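Local coordinates for berberine bridge enzyme-like protein (PDB 5D79) that binds FAD as a secreted plant oxidoreductase of the berberine bridge enzyme-like family and takes part in adaptation to salt stress, at residues K165-P170 / V244-V249; V48-K53 / I81-K86. One frame throughout, in Å; residues are numbered along the deposited sequence.

Contact 1. Residues K165-P170 / V244-V249; sequences KSLAFP and VKLVDV
Ala168 and Val247 exchange two backbone hydrogen bonds, Ala168 N to Val247 O at 2.9 Å and Val247 N to Ala168 O at 3.0 Å, making them an antiparallel hydrogen-bonded pair. A third bond, Val249 N to Ser166 O, is nearly straight at the hydrogen (175°), although the donor stands well above the carbonyl plane. On the face of Ala168 and Val247, Ala168 CB meets Val249 CG1 at 3.7 Å, and the CG2 branch of Val247 comes within 4.0 Å of Pro170 CD. On the other face Leu167 and Asp248 run side by side, Leu167 CD2 lying 3.4 Å from Asp248 OD1, while Leu167 and Leu246 side chains cross at about a right angle, CD1 against CD1. Strand 167-168 pairs with the end of strand 238-248 in the antiparallel sheet of the PCMH-type FAD-binding region. Beyond the ladder, Phe169 has CG anti to its backbone N (chi1 -173°), which sends the ring to Val244: CG1 of Val244 makes a CH-pi contact over one face, 4.2 Å from the ring centroid. Lys245 O sits in plane at the ring edge. Further out, helix 153-163 packs on Phe169 and Leu246 through Ile160, and Arg143 holds Asp248 OD1 in a salt bridge.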
# COMPACT_ATOMS: atom_id res chain seq x y z
N LYS A 165 -16.99 9.36 -16.43
CA LYS A 165 -15.76 10.15 -16.45
C LYS A 165 -15.73 11.21 -15.33
O LYS A 165 -14.72 11.90 -15.14
CB LYS A 165 -15.60 10.82 -17.82
CG LYS A 165 -15.71 9.86 -18.98
CD LYS A 165 -14.59 8.82 -18.96
CE LYS A 165 -14.72 7.82 -20.10
NZ LYS A 165 -13.85 6.63 -19.93
N SER A 166 -16.82 11.34 -14.59
CA SER A 166 -16.91 12.39 -13.58
C SER A 166 -16.77 11.87 -12.14
O SER A 166 -16.99 12.61 -11.18
CB SER A 166 -18.22 13.16 -13.74
OG SER A 166 -19.35 12.32 -13.55
N LEU A 167 -16.41 10.60 -11.98
CA LEU A 167 -16.17 10.05 -10.65
C LEU A 167 -14.84 9.33 -10.60
O LEU A 167 -14.30 8.91 -11.63
CB LEU A 167 -17.28 9.08 -10.24
CG LEU A 167 -18.68 9.63 -9.95
CD1 LEU A 167 -19.56 8.50 -9.41
CD2 LEU A 167 -18.62 10.78 -8.98
N ALA A 168 -14.31 9.19 -9.39
CA ALA A 168 -13.01 8.56 -9.17
C ALA A 168 -12.98 7.91 -7.80
O ALA A 168 -13.94 7.96 -7.04
CB ALA A 168 -11.88 9.59 -9.30
N PHE A 169 -11.86 7.28 -7.47
CA PHE A 169 -11.66 6.85 -6.12
C PHE A 169 -10.20 7.04 -5.78
O PHE A 169 -9.33 6.72 -6.58
CB PHE A 169 -12.11 5.40 -5.91
CG PHE A 169 -12.07 4.98 -4.48
CD1 PHE A 169 -13.06 5.40 -3.60
CD2 PHE A 169 -11.02 4.22 -3.99
CE1 PHE A 169 -13.01 5.05 -2.27
CE2 PHE A 169 -10.96 3.86 -2.65
CZ PHE A 169 -11.96 4.27 -1.79
N PRO A 170 -9.92 7.60 -4.59
CA PRO A 170 -8.56 7.92 -4.16
C PRO A 170 -7.82 6.70 -3.58
O PRO A 170 -7.91 6.44 -2.39
CB PRO A 170 -8.78 8.98 -3.08
CG PRO A 170 -10.10 8.61 -2.48
CD PRO A 170 -10.93 8.06 -3.60
N VAL A 244 -17.37 1.61 -0.79
CA VAL A 244 -16.63 2.83 -1.09
C VAL A 244 -17.55 4.03 -1.35
O VAL A 244 -18.70 3.89 -1.76
CB VAL A 244 -15.68 2.64 -2.31
CG1 VAL A 244 -14.68 1.55 -2.04
CG2 VAL A 244 -16.46 2.35 -3.58
N LYS A 245 -17.01 5.21 -1.08
CA LYS A 245 -17.65 6.46 -1.47
C LYS A 245 -16.89 7.02 -2.68
O LYS A 245 -15.70 7.29 -2.60
CB LYS A 245 -17.65 7.45 -0.31
CG LYS A 245 -18.52 8.66 -0.54
CD LYS A 245 -19.96 8.24 -0.78
CE LYS A 245 -20.70 9.28 -1.58
NZ LYS A 245 -22.12 8.88 -1.76
N LEU A 246 -17.58 7.16 -3.81
CA LEU A 246 -16.96 7.69 -5.02
C LEU A 246 -16.86 9.22 -4.96
O LEU A 246 -17.78 9.89 -4.49
CB LEU A 246 -17.74 7.25 -6.26
CG LEU A 246 -17.86 5.73 -6.46
CD1 LEU A 246 -18.68 5.37 -7.70
CD2 LEU A 246 -16.48 5.04 -6.50
N VAL A 247 -15.75 9.77 -5.43
CA VAL A 247 -15.49 11.20 -5.30
C VAL A 247 -15.56 11.86 -6.66
O VAL A 247 -15.41 11.21 -7.69
CB VAL A 247 -14.12 11.48 -4.64
CG1 VAL A 247 -14.11 10.93 -3.21
CG2 VAL A 247 -12.99 10.91 -5.46
N ASP A 248 -15.80 13.16 -6.67
CA ASP A 248 -16.06 13.86 -7.92
C ASP A 248 -14.78 14.35 -8.55
O ASP A 248 -13.87 14.81 -7.87
CB ASP A 248 -17.03 15.03 -7.70
CG ASP A 248 -18.33 14.61 -7.04
OD1 ASP A 248 -19.13 13.91 -7.69
OD2 ASP A 248 -18.56 14.98 -5.87
N VAL A 249 -14.73 14.23 -9.86
CA VAL A 249 -13.64 14.78 -10.63
C VAL A 249 -14.23 15.40 -11.87
O VAL A 249 -15.27 14.97 -12.35
CB VAL A 249 -12.58 13.70 -11.06
CG1 VAL A 249 -11.71 13.28 -9.88
CG2 VAL A 249 -13.23 12.49 -11.70

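Contact 2. Residues V48-K53 / I81-K86; sequences VIHTSK and IITPVK
A short antiparallel ladder joins strand 49-50, an outermost strand, to strand 80-82 in the four-stranded mixed sheet, whose other strands, 125-129 and 103-107, continue it beyond strand 80-82 within the FAD-binding region. The register rests on two bridges: Ile49 and Ile82 form a non-hydrogen-bonded pair with CA atoms 4.7 Å apart, and His50 and Ile81 form the hydrogen-bonded pair next to it. His50 N donates to Ile81 O and Ile81 N to His50 O, each at 2.8 Å. Beside the two bridges, Thr83 N also donates to Val48 O at 2.9 Å. That same carbonyl oxygen is approached by two carbons of Ile82: CA, in a CA-H...O contact of 3.2 Å, and the CG2 branch. Val48 also packs beyond the paired residues; its CB rests 3.2 Å from Thr83 O, and its side chain crosses that of Val85 at about a right angle, with Val48 CG1 4.0 Å from Val85 CG1.

Around the hydrogen-bonded pair, helix 58-63 lays Ile60 against His50, Ile81 and Thr83. On the far side of strand 80-82, Ile82 makes backbone hydrogen bonds to Val127 and Asp129, so this strand is paired along both edges.

The imidazole of His50 has CG anti to the carbonyl carbon (chi1 -41°), which carries the ring along toward Thr83. Ile81 O and Thr83 OG1 both lie in its plane at the edge, while ND1 has a weak hydrogen bond to Ser56 O. His50 NE2 and Thr83 OG1 form a weak hydrogen bond, long at 3.5 Å but nearly straight at 168°.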
# COMPACT_ATOMS: atom_id res chain seq x y z
N VAL A 48 -11.50 -26.01 -4.29
CA VAL A 48 -10.99 -24.71 -3.85
C VAL A 48 -10.09 -24.90 -2.62
O VAL A 48 -9.75 -23.95 -1.93
CB VAL A 48 -12.14 -23.72 -3.54
CG1 VAL A 48 -13.08 -23.58 -4.75
CG2 VAL A 48 -12.91 -24.14 -2.29
N ILE A 49 -9.72 -26.16 -2.38
CA ILE A 49 -8.81 -26.53 -1.31
C ILE A 49 -7.57 -27.18 -1.90
O ILE A 49 -7.62 -28.32 -2.39
CB ILE A 49 -9.49 -27.50 -0.33
CG1 ILE A 49 -10.82 -26.91 0.14
CG2 ILE A 49 -8.55 -27.84 0.83
CD1 ILE A 49 -11.63 -27.84 1.03
N HIS A 50 -6.44 -26.48 -1.85
CA HIS A 50 -5.20 -26.94 -2.49
C HIS A 50 -4.12 -27.31 -1.47
O HIS A 50 -3.84 -26.57 -0.54
CB HIS A 50 -4.65 -25.85 -3.43
CG HIS A 50 -5.69 -25.16 -4.25
ND1 HIS A 50 -5.93 -25.46 -5.57
CD2 HIS A 50 -6.54 -24.15 -3.94
CE1 HIS A 50 -6.89 -24.68 -6.03
NE2 HIS A 50 -7.28 -23.88 -5.06
N THR A 51 -3.48 -28.46 -1.68
CA THR A 51 -2.28 -28.79 -0.91
C THR A 51 -1.16 -29.25 -1.84
O THR A 51 -1.33 -29.30 -3.05
CB THR A 51 -2.58 -29.85 0.14
OG1 THR A 51 -1.36 -30.47 0.56
CG2 THR A 51 -3.51 -30.88 -0.44
N SER A 52 0.00 -29.57 -1.27
CA SER A 52 1.21 -29.81 -2.06
C SER A 52 1.08 -30.95 -3.08
O SER A 52 1.81 -30.99 -4.07
CB SER A 52 2.39 -30.10 -1.13
OG SER A 52 2.28 -31.38 -0.54
N LYS A 53 0.16 -31.87 -2.80
CA LYS A 53 -0.10 -33.02 -3.67
C LYS A 53 -0.91 -32.65 -4.90
O LYS A 53 -0.89 -33.36 -5.90
CB LYS A 53 -0.82 -34.12 -2.88
CG LYS A 53 -2.00 -33.62 -2.06
CD LYS A 53 -2.65 -34.76 -1.28
CE LYS A 53 -3.58 -34.25 -0.19
NZ LYS A 53 -2.86 -33.37 0.78
N ILE A 81 -3.59 -24.03 0.69
CA ILE A 81 -4.17 -22.78 0.20
C ILE A 81 -5.64 -23.00 -0.10
O ILE A 81 -6.00 -23.98 -0.73
CB ILE A 81 -3.46 -22.28 -1.07
CG1 ILE A 81 -1.97 -22.06 -0.82
CG2 ILE A 81 -4.12 -21.00 -1.59
CD1 ILE A 81 -1.16 -21.87 -2.08
N ILE A 82 -6.48 -22.09 0.35
CA ILE A 82 -7.90 -22.16 0.05
C ILE A 82 -8.31 -20.91 -0.75
O ILE A 82 -8.02 -19.78 -0.34
CB ILE A 82 -8.76 -22.28 1.34
CG1 ILE A 82 -8.26 -23.42 2.24
CG2 ILE A 82 -10.22 -22.50 1.01
CD1 ILE A 82 -7.26 -22.99 3.33
N THR A 83 -8.95 -21.13 -1.90
CA THR A 83 -9.45 -20.04 -2.72
C THR A 83 -10.98 -20.00 -2.64
O THR A 83 -11.66 -20.54 -3.52
CB THR A 83 -9.00 -20.15 -4.23
OG1 THR A 83 -9.60 -21.29 -4.87
CG2 THR A 83 -7.49 -20.24 -4.35
N PRO A 84 -11.52 -19.37 -1.58
CA PRO A 84 -12.97 -19.31 -1.34
C PRO A 84 -13.74 -18.69 -2.51
O PRO A 84 -13.18 -17.86 -3.22
CB PRO A 84 -13.07 -18.43 -0.09
CG PRO A 84 -11.79 -17.62 -0.09
CD PRO A 84 -10.76 -18.56 -0.61
N VAL A 85 -14.99 -19.10 -2.70
CA VAL A 85 -15.82 -18.54 -3.77
C VAL A 85 -17.09 -17.89 -3.21
O VAL A 85 -17.78 -17.14 -3.91
CB VAL A 85 -16.20 -19.60 -4.82
CG1 VAL A 85 -14.95 -20.13 -5.51
CG2 VAL A 85 -17.01 -20.72 -4.18
N LYS A 86 -17.41 -18.19 -1.96
CA LYS A 86 -18.53 -17.54 -1.29
C LYS A 86 -18.10 -17.22 0.13
O LYS A 86 -17.15 -17.81 0.64
CB LYS A 86 -19.78 -18.43 -1.31
CG LYS A 86 -19.55 -19.84 -0.81
CD LYS A 86 -20.71 -20.76 -1.16
CE LYS A 86 -20.43 -22.20 -0.73
NZ LYS A 86 -19.31 -22.85 -1.48

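In the fold
Contact 2 closes before contact 1 opens, so the two come in series along the chain. Their centres lie 35 Å apart and their nearest atoms about 19 Å, and they do not touch. They belong to separate sheets: 48-53/81-86 to the four-stranded mixed sheet, 165-170/244-249 to the antiparallel sheet containing strand 238-248. Segment 81-86 and both segments of contact 1 fall within the PCMH-type FAD-binding range. The side chains of Ile81 and Pro170 are about 12 Å and about 10 Å from the bound FAD. The two pairings therefore join different parts of the framework around the cofactor.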